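Local coordinates for protein acetyltransferase, GNAT family (Streptococcus pneumoniae, PDB 2ATR) that is of unknown function but, as a GNAT-family protein, probably transfers an acetyl group from acetyl-CoA to a substrate not yet identified, at residues Val10-Val15 with Glu32-Ala37; Tyr19-Trp24 with Val74-Gln79; Ile57-Val60 with Ser66-Val69. One frame throughout, in Å; residues are numbered along the deposited sequence.

Contact 1. Residues Val10-Val15 with Glu32-Ala37; sequences VKLEDV and EMLEQA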
loop_
_atom_site.group_PDB
_atom_site.type_symbol
_atom_site.label_atom_id
_atom_site.label_comp_id
_atom_site.label_asym_id
_atom_site.label_seq_id
_atom_site.Cartn_x
_atom_site.Cartn_y
_atom_site.Cartn_z
ATOM N N VAL A 10 3.176 6.345 -13.129
ATOM C CA VAL A 10 2.178 7.051 -12.342
ATOM C C VAL A 10 2.743 8.410 -12.028
ATOM O O VAL A 10 3.794 8.525 -11.374
ATOM C CB VAL A 10 1.787 6.337 -11.029
ATOM C CG1 VAL A 10 0.600 7.073 -10.322
ATOM C CG2 VAL A 10 1.411 4.933 -11.297
ATOM N N LYS A 11 2.040 9.422 -12.532
ATOM C CA LYS A 11 2.340 10.831 -12.277
ATOM C C LYS A 11 1.548 11.272 -11.051
ATOM O O LYS A 11 0.413 10.861 -10.862
ATOM C CB LYS A 11 1.976 11.696 -13.505
ATOM C CG LYS A 11 3.042 11.707 -14.643
ATOM C CD LYS A 11 2.618 12.628 -15.839
ATOM C CE LYS A 11 1.273 12.189 -16.461
ATOM N NZ LYS A 11 0.493 13.298 -17.106
ATOM N N LEU A 12 2.164 12.105 -10.216
ATOM C CA LEU A 12 1.568 12.509 -8.946
ATOM C C LEU A 12 0.198 13.217 -9.092
ATOM O O LEU A 12 -0.743 12.929 -8.333
ATOM C CB LEU A 12 2.582 13.342 -8.155
ATOM C CG LEU A 12 2.216 14.062 -6.851
ATOM C CD1 LEU A 12 1.544 13.161 -5.835
ATOM C CD2 LEU A 12 3.486 14.630 -6.271
ATOM N N GLU A 13 0.071 14.090 -10.093
ATOM C CA GLU A 13 -1.214 14.786 -10.379
ATOM C C GLU A 13 -2.401 13.858 -10.407
ATOM O O GLU A 13 -3.475 14.204 -9.869
ATOM C CB GLU A 13 -1.182 15.524 -11.717
ATOM C CG GLU A 13 0.069 16.367 -11.941
ATOM C CD GLU A 13 1.091 15.630 -12.778
ATOM O OE1 GLU A 13 0.688 15.049 -13.826
ATOM O OE2 GLU A 13 2.288 15.629 -12.394
ATOM N N ASP A 14 -2.218 12.676 -11.006
ATOM C CA ASP A 14 -3.330 11.719 -11.146
ATOM C C ASP A 14 -3.681 11.022 -9.824
ATOM O O ASP A 14 -4.772 10.460 -9.681
ATOM C CB ASP A 14 -3.048 10.691 -12.260
ATOM C CG ASP A 14 -2.597 11.362 -13.604
ATOM O OD1 ASP A 14 -3.160 12.432 -13.980
ATOM O OD2 ASP A 14 -1.656 10.830 -14.265
ATOM N N VAL A 15 -2.774 11.052 -8.848
ATOM C CA VAL A 15 -3.049 10.359 -7.574
ATOM C C VAL A 15 -3.014 11.244 -6.325
ATOM O O VAL A 15 -3.319 10.773 -5.233
ATOM C CB VAL A 15 -2.113 9.176 -7.353
ATOM C CG1 VAL A 15 -2.402 8.085 -8.424
ATOM C CG2 VAL A 15 -0.651 9.658 -7.374
ATOM N N GLU A 32 7.416 17.031 -2.199
ATOM C CA GLU A 32 7.381 15.597 -2.295
ATOM C C GLU A 32 8.675 14.833 -2.738
ATOM O O GLU A 32 9.163 14.862 -3.882
ATOM C CB GLU A 32 6.141 15.087 -3.025
ATOM C CG GLU A 32 4.895 15.286 -2.233
ATOM C CD GLU A 32 4.278 16.686 -2.499
ATOM O OE1 GLU A 32 4.900 17.522 -3.228
ATOM O OE2 GLU A 32 3.170 16.931 -1.996
HETATM N N MSE A 33 9.233 14.190 -1.732
HETATM C CA MSE A 33 9.733 12.831 -1.908
HETATM C C MSE A 33 8.823 11.959 -2.793
HETATM O O MSE A 33 9.309 11.120 -3.549
HETATM C CB MSE A 33 9.870 12.246 -0.498
HETATM C CG MSE A 33 10.963 12.989 0.338
HETATM SE SE MSE A 33 12.633 12.923 -0.433
HETATM C CE MSE A 33 12.706 14.510 -1.275
ATOM N N LEU A 34 7.513 12.172 -2.688
ATOM C CA LEU A 34 6.520 11.288 -3.287
ATOM C C LEU A 34 6.587 11.250 -4.823
ATOM O O LEU A 34 6.581 10.164 -5.427
ATOM C CB LEU A 34 5.113 11.617 -2.762
ATOM C CG LEU A 34 3.912 10.850 -3.294
ATOM C CD1 LEU A 34 4.100 9.330 -3.136
ATOM C CD2 LEU A 34 2.677 11.351 -2.543
ATOM N N GLU A 35 6.725 12.422 -5.441
ATOM C CA GLU A 35 6.956 12.503 -6.893
ATOM C C GLU A 35 8.127 11.619 -7.326
ATOM O O GLU A 35 8.011 10.789 -8.219
ATOM C CB GLU A 35 7.227 13.960 -7.283
ATOM C CG GLU A 35 6.783 14.308 -8.671
ATOM C CD GLU A 35 6.711 15.827 -8.870
ATOM O OE1 GLU A 35 7.617 16.542 -8.354
ATOM O OE2 GLU A 35 5.745 16.288 -9.528
ATOM N N GLN A 36 9.248 11.765 -6.633
ATOM C CA GLN A 36 10.402 10.920 -6.846
ATOM C C GLN A 36 10.133 9.448 -6.503
ATOM O O GLN A 36 10.518 8.575 -7.262
ATOM C CB GLN A 36 11.620 11.464 -6.072
ATOM C CG GLN A 36 12.082 12.875 -6.495
ATOM C CD GLN A 36 12.559 12.904 -7.931
ATOM O OE1 GLN A 36 11.832 13.331 -8.824
ATOM N NE2 GLN A 36 13.786 12.440 -8.169
ATOM N N ALA A 37 9.463 9.182 -5.370
ATOM C CA ALA A 37 9.156 7.792 -4.946
ATOM C C ALA A 37 8.411 6.971 -6.012
ATOM O O ALA A 37 8.745 5.806 -6.256
ATOM C CB ALA A 37 8.366 7.778 -3.642
#

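Contact 2. Residues Tyr19-Trp24 with Val74-Gln79; sequences YQAVGW and VLPSYQ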
loop_
_atom_site.group_PDB
_atom_site.type_symbol
_atom_site.label_atom_id
_atom_site.label_comp_id
_atom_site.label_asym_id
_atom_site.label_seq_id
_atom_site.Cartn_x
_atom_site.Cartn_y
_atom_site.Cartn_z
ATOM N N TYR A 19 -3.712 10.804 -1.742
ATOM C CA TYR A 19 -2.830 11.168 -0.607
ATOM C C TYR A 19 -3.424 12.341 0.197
ATOM O O TYR A 19 -3.501 12.254 1.434
ATOM C CB TYR A 19 -1.413 11.464 -1.078
ATOM C CG TYR A 19 -0.705 10.264 -1.650
ATOM C CD1 TYR A 19 0.013 9.367 -0.817
ATOM C CD2 TYR A 19 -0.742 10.009 -3.031
ATOM C CE1 TYR A 19 0.676 8.238 -1.365
ATOM C CE2 TYR A 19 -0.098 8.902 -3.568
ATOM C CZ TYR A 19 0.609 8.014 -2.729
ATOM O OH TYR A 19 1.234 6.939 -3.309
ATOM N N GLN A 20 -3.885 13.397 -0.492
ATOM C CA GLN A 20 -4.732 14.443 0.161
ATOM C C GLN A 20 -5.864 13.834 0.980
ATOM O O GLN A 20 -6.096 14.230 2.111
ATOM C CB GLN A 20 -5.302 15.456 -0.864
ATOM C CG GLN A 20 -4.269 16.451 -1.311
ATOM C CD GLN A 20 -4.570 17.195 -2.623
ATOM O OE1 GLN A 20 -5.465 16.846 -3.400
ATOM N NE2 GLN A 20 -3.755 18.209 -2.893
ATOM N N ALA A 21 -6.558 12.853 0.423
ATOM C CA ALA A 21 -7.688 12.218 1.101
ATOM C C ALA A 21 -7.295 11.571 2.415
ATOM O O ALA A 21 -8.165 11.085 3.169
ATOM C CB ALA A 21 -8.313 11.186 0.193
ATOM N N VAL A 22 -5.991 11.514 2.680
ATOM C CA VAL A 22 -5.524 10.918 3.931
ATOM C C VAL A 22 -4.622 11.712 4.951
ATOM O O VAL A 22 -4.186 11.079 5.903
ATOM C CB VAL A 22 -4.998 9.425 3.751
ATOM C CG1 VAL A 22 -6.101 8.484 3.259
ATOM C CG2 VAL A 22 -3.783 9.357 2.885
ATOM N N GLY A 23 -4.231 12.996 4.758
ATOM C CA GLY A 23 -3.351 13.490 3.648
ATOM C C GLY A 23 -1.921 13.184 4.183
ATOM O O GLY A 23 -1.501 12.001 4.114
ATOM N N TRP A 24 -1.094 14.197 4.647
ATOM C CA TRP A 24 -0.443 15.184 3.728
ATOM C C TRP A 24 0.611 16.125 4.519
ATOM O O TRP A 24 0.210 16.678 5.585
ATOM C CB TRP A 24 -1.465 16.144 3.038
ATOM C CG TRP A 24 -0.877 17.090 1.915
ATOM C CD1 TRP A 24 -1.582 17.587 0.854
ATOM C CD2 TRP A 24 0.478 17.630 1.762
ATOM N NE1 TRP A 24 -0.778 18.384 0.059
ATOM C CE2 TRP A 24 0.487 18.424 0.588
ATOM C CE3 TRP A 24 1.675 17.521 2.498
ATOM C CZ2 TRP A 24 1.645 19.091 0.130
ATOM C CZ3 TRP A 24 2.839 18.180 2.039
ATOM C CH2 TRP A 24 2.808 18.953 0.868
ATOM N N VAL A 74 -7.616 3.671 -0.069
ATOM C CA VAL A 74 -8.917 3.748 -0.721
ATOM C C VAL A 74 -9.604 5.057 -0.221
ATOM O O VAL A 74 -9.485 5.435 0.971
ATOM C CB VAL A 74 -9.799 2.539 -0.429
ATOM C CG1 VAL A 74 -11.136 2.645 -1.210
ATOM C CG2 VAL A 74 -9.110 1.250 -0.819
ATOM N N LEU A 75 -10.254 5.780 -1.136
ATOM C CA LEU A 75 -11.125 6.909 -0.695
ATOM C C LEU A 75 -12.078 6.442 0.368
ATOM O O LEU A 75 -12.777 5.415 0.186
ATOM C CB LEU A 75 -11.911 7.541 -1.847
ATOM C CG LEU A 75 -11.068 8.248 -2.884
ATOM C CD1 LEU A 75 -11.953 8.653 -4.124
ATOM C CD2 LEU A 75 -10.303 9.481 -2.279
ATOM N N PRO A 76 -12.069 7.160 1.524
ATOM C CA PRO A 76 -12.804 6.769 2.699
ATOM C C PRO A 76 -14.244 6.735 2.381
ATOM O O PRO A 76 -15.010 6.230 3.168
ATOM C CB PRO A 76 -12.484 7.885 3.727
ATOM C CG PRO A 76 -11.185 8.424 3.280
ATOM C CD PRO A 76 -11.276 8.390 1.769
ATOM N N SER A 77 -14.613 7.238 1.195
ATOM C CA SER A 77 -16.016 7.239 0.785
ATOM C C SER A 77 -16.448 5.900 0.150
ATOM O O SER A 77 -17.633 5.556 0.224
ATOM C CB SER A 77 -16.406 8.513 -0.025
ATOM O OG SER A 77 -15.459 8.905 -0.980
ATOM N N TYR A 78 -15.489 5.165 -0.445
ATOM C CA TYR A 78 -15.650 3.778 -0.926
ATOM C C TYR A 78 -15.282 2.880 0.265
ATOM O O TYR A 78 -15.467 3.298 1.420
ATOM C CB TYR A 78 -14.748 3.500 -2.171
ATOM C CG TYR A 78 -15.194 4.246 -3.444
ATOM C CD1 TYR A 78 -15.822 3.570 -4.486
ATOM C CD2 TYR A 78 -15.018 5.635 -3.566
ATOM C CE1 TYR A 78 -16.271 4.238 -5.615
ATOM C CE2 TYR A 78 -15.429 6.317 -4.700
ATOM C CZ TYR A 78 -16.083 5.620 -5.722
ATOM O OH TYR A 78 -16.514 6.292 -6.853
ATOM N N GLN A 79 -14.760 1.672 0.042
ATOM C CA GLN A 79 -14.275 0.842 1.210
ATOM C C GLN A 79 -15.349 -0.091 1.708
ATOM O O GLN A 79 -16.525 0.101 1.417
ATOM C CB GLN A 79 -13.828 1.696 2.405
ATOM C CG GLN A 79 -12.367 2.210 2.425
ATOM C CD GLN A 79 -12.047 2.952 3.712
ATOM O OE1 GLN A 79 -12.814 2.891 4.696
ATOM N NE2 GLN A 79 -10.921 3.643 3.733
#

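Contact 3. Residues Ile57-Val60 with Ser66-Val69; sequences IRLV and SVFV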
loop_
_atom_site.group_PDB
_atom_site.type_symbol
_atom_site.label_atom_id
_atom_site.label_comp_id
_atom_site.label_asym_id
_atom_site.label_seq_id
_atom_site.Cartn_x
_atom_site.Cartn_y
_atom_site.Cartn_z
ATOM N N ILE A 57 -2.344 1.099 -4.490
ATOM C CA ILE A 57 -1.371 0.318 -3.664
ATOM C C ILE A 57 -0.010 0.542 -4.279
ATOM O O ILE A 57 0.105 0.647 -5.498
ATOM C CB ILE A 57 -1.726 -1.191 -3.474
ATOM C CG1 ILE A 57 -0.725 -1.917 -2.474
ATOM C CG2 ILE A 57 -1.762 -1.898 -4.858
ATOM C CD1 ILE A 57 -1.239 -3.355 -2.068
ATOM N N ARG A 58 1.009 0.703 -3.437
ATOM C CA ARG A 58 2.355 0.919 -3.884
ATOM C C ARG A 58 3.317 0.058 -3.037
ATOM O O ARG A 58 3.392 0.149 -1.795
ATOM C CB ARG A 58 2.741 2.399 -3.753
ATOM C CG ARG A 58 4.045 2.769 -4.335
ATOM C CD ARG A 58 4.192 4.285 -4.461
ATOM N NE ARG A 58 4.495 4.960 -3.189
ATOM C CZ ARG A 58 5.695 5.081 -2.630
ATOM N NH1 ARG A 58 6.785 4.467 -3.116
ATOM N NH2 ARG A 58 5.807 5.790 -1.526
ATOM N N LEU A 59 4.043 -0.801 -3.731
ATOM C CA LEU A 59 5.023 -1.684 -3.074
ATOM C C LEU A 59 6.409 -1.213 -3.368
ATOM O O LEU A 59 6.664 -0.712 -4.453
ATOM C CB LEU A 59 4.861 -3.112 -3.577
ATOM C CG LEU A 59 3.517 -3.824 -3.561
ATOM C CD1 LEU A 59 3.770 -5.256 -3.971
ATOM C CD2 LEU A 59 2.866 -3.772 -2.225
ATOM N N VAL A 60 7.316 -1.399 -2.403
ATOM C CA VAL A 60 8.719 -0.992 -2.482
ATOM C C VAL A 60 9.632 -2.103 -1.934
ATOM O O VAL A 60 9.153 -3.037 -1.271
ATOM C CB VAL A 60 9.019 0.335 -1.690
ATOM C CG1 VAL A 60 8.187 1.520 -2.280
ATOM C CG2 VAL A 60 8.796 0.158 -0.190
ATOM N N SER A 66 12.998 -8.860 -0.041
ATOM C CA SER A 66 12.145 -7.949 0.733
ATOM C C SER A 66 11.248 -7.097 -0.147
ATOM O O SER A 66 11.713 -6.466 -1.121
ATOM C CB SER A 66 12.966 -7.033 1.629
ATOM O OG SER A 66 13.692 -6.125 0.807
ATOM N N VAL A 67 9.967 -7.113 0.223
ATOM C CA VAL A 67 8.902 -6.331 -0.352
ATOM C C VAL A 67 8.110 -5.666 0.817
ATOM O O VAL A 67 7.887 -6.274 1.868
ATOM C CB VAL A 67 7.975 -7.195 -1.225
ATOM C CG1 VAL A 67 6.722 -6.363 -1.727
ATOM C CG2 VAL A 67 8.761 -7.803 -2.458
ATOM N N PHE A 68 7.779 -4.397 0.663
ATOM C CA PHE A 68 7.055 -3.657 1.732
ATOM C C PHE A 68 5.829 -3.045 1.084
ATOM O O PHE A 68 5.948 -2.480 -0.019
ATOM C CB PHE A 68 7.940 -2.579 2.376
ATOM C CG PHE A 68 9.207 -3.138 3.012
ATOM C CD1 PHE A 68 9.214 -3.521 4.355
ATOM C CD2 PHE A 68 10.357 -3.365 2.236
ATOM C CE1 PHE A 68 10.369 -4.036 4.957
ATOM C CE2 PHE A 68 11.487 -3.915 2.813
ATOM C CZ PHE A 68 11.493 -4.234 4.191
ATOM N N VAL A 69 4.685 -3.170 1.750
ATOM C CA VAL A 69 3.432 -2.551 1.285
ATOM C C VAL A 69 3.538 -1.119 1.792
ATOM O O VAL A 69 3.338 -0.846 2.987
ATOM C CB VAL A 69 2.104 -3.226 1.835
ATOM C CG1 VAL A 69 0.859 -2.387 1.354
ATOM C CG2 VAL A 69 1.933 -4.666 1.328
#

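Contact 1. Residues Val10-Val15 with Glu32-Ala37
Leu-12 carries the apolar part of this contact. Its two methyl branches divide the work. CD1 meets Leu-34, with 3.9 Å between Leu-12 CD1 and Leu-34 CD2. CD2 lies against the base of Glu-35, and Leu-12 CD2 stands 3.9 Å from Glu-35 CB. Leu-12 CD2 also lies 4.2 Å from Glu-32 CB, a looser touch at the margin. Leu-12 reaches across because its CG stands trans to the backbone N (chi1 173°), beside the carbonyl carbon. Its side chain meets those of Leu-34 and Glu-35 at about a right angle to each. The branched end is thus set against Leu-34 and Glu-35.

The polar part is different in kind. No hydrogen bond or salt bridge joins the two segments. Glu-35 is extended beyond CG, so its carboxylate is carried past the leucine. There it approaches Glu-13, with 4.5 Å between Glu-13 OE2 and Glu-35 OE2. These like charges would be expected to repel each other mildly, though both residues are exposed and water may screen them. Within its own segment Glu-13 has a positive partner: Lys-11 NZ lies 3.7 Å from Glu-13 OE1, a long salt bridge.

Backbone bonds hold each segment in shape. Val-15 N gives a bond to Leu-12 O, and Ala-37 N one to Met-33 O (selenomethionine in the crystal). Toward the sheet, Val-15 rests on Leu-46 and Leu-56, while Ala-37 touches Arg-58. The contact joins residues 10-15, leading into helix 12-20, with residues 32-37 of the helix 33-38 region, on one face of the GNAT sheet. Its chemistry implies that the direct attraction is apolar, between buried Leu-12 and Leu-34 with the aliphatic base of Glu-35, while the carboxylates at the exposed edge add none.

Contact 2. Residues Tyr19-Trp24 with Val74-Gln79
Ala-21 CB points at the loop after strand 66-74 and meets the end of Leu-75. The distance from Ala-21 CB to Leu-75 CD2 is 3.6 Å, a close methyl-to-methyl touch. With CG trans to the carbonyl carbon (chi1 -66°), the end of the leucine comes nearer than its base, and CD2 makes the touch. Pro-76 meets Ala-21 with the CD and CG edge of its ring, more loosely. Pro-76 CD is 4.4 Å from Ala-21 CB, and Pro-76 CG is 4.0 Å from Ala-21 O. Leucine tip and proline ring therefore present two neighbouring apolar groups to one small residue.

Leu-75 to Tyr-78 is a type I beta turn, closed by a 2.8 Å bond from Tyr-78 N to Leu-75 O. Tyr-19 OH is hydrogen-bonded to Asp-71 OD2, and Tyr-78 OH to Asp-49 OD2. The contact brings the region after helix 12-20 beside the loop between strand 66-74 and helix 83-92, which in GNAT relatives leads into the acetyl-CoA pyrophosphate-binding turn and probably does so here. The contact lies at the surface and has no hydrogen bond across it, so its chemistry implies a small apolar touch with no polar bond to fix its alignment.

Contact 3. Residues Ile57-Val60 with Ser66-Val69
Val-60 and Phe-68 form a hydrogen-bonded antiparallel pair that draws the two strands together. Val-60 N gives a 3.0 Å bond to Phe-68 O. Phe-68 N returns a 2.7 Å bond to Val-60 O. Beside them, Leu-59 and Val-69 make a non-hydrogen-bonded pair, with 4.7 Å between Leu-59 CA and Val-69 CA.

The tight side carries Ile-57, Leu-59, Val-67 and Val-69. Leu-59 splits its branches over two neighbours. CD2 packs on Val-69, 3.8 Å from Leu-59 CD2 to Val-69 CG2. CD1 goes to Val-67, 3.9 Å from Leu-59 CD1 to Val-67 CG1. The leucine's CG is trans to the carbonyl carbon (chi1 -53°), and from there the two methyls diverge to the two valines. Ile-57 CD1 adds a looser touch, 4.1 Å from Val-69 CG1. Helix 83-92 covers this face through Leu-87, Met-88 and Ala-91, and Phe-95 packs on Leu-59 and Val-67.

Strands 52-61 and 66-74 form a beta hairpin, the third and fourth strands of the five-stranded mixed GNAT sheet. The N-to-C directions of the short segments differ by 152°, as in a twisted antiparallel pair.

The other face is more open. Val-60 and Phe-68 are both partly exposed, and their side chains meet at about a right angle. The touch is made near the backbone, with Val-60 CG2 3.8 Å from Phe-68 CB. The phenyl ring leads away from the valine methyls, and Val-60 O lies at its edge, near its plane. Arg-58 shares this face but is buried, its NE in a salt bridge with Asp-71 and its NH1 bonded to Ser-41 OG.

How the contacts relate
From the N terminus, strand 2-7 leads into helix 12-20, which serves contacts 1 and 2. Contact 1 closes first, when the chain returns at helix 33-38. Contact 2 opens at 19-24, before that closure, so the two cross. It closes only at 74-79, after three strands. Contact 3 is the hairpin within this long loop, and it begins after contact 1 has closed. Leu-34 of contact 1 packs on Tyr-19 of contact 2. Arg-58 of contact 3 touches Ala-37 of contact 1 and Tyr-19 of contact 2. Together they tie the two N-terminal helices to the central strands and to the loop before helix 83-92.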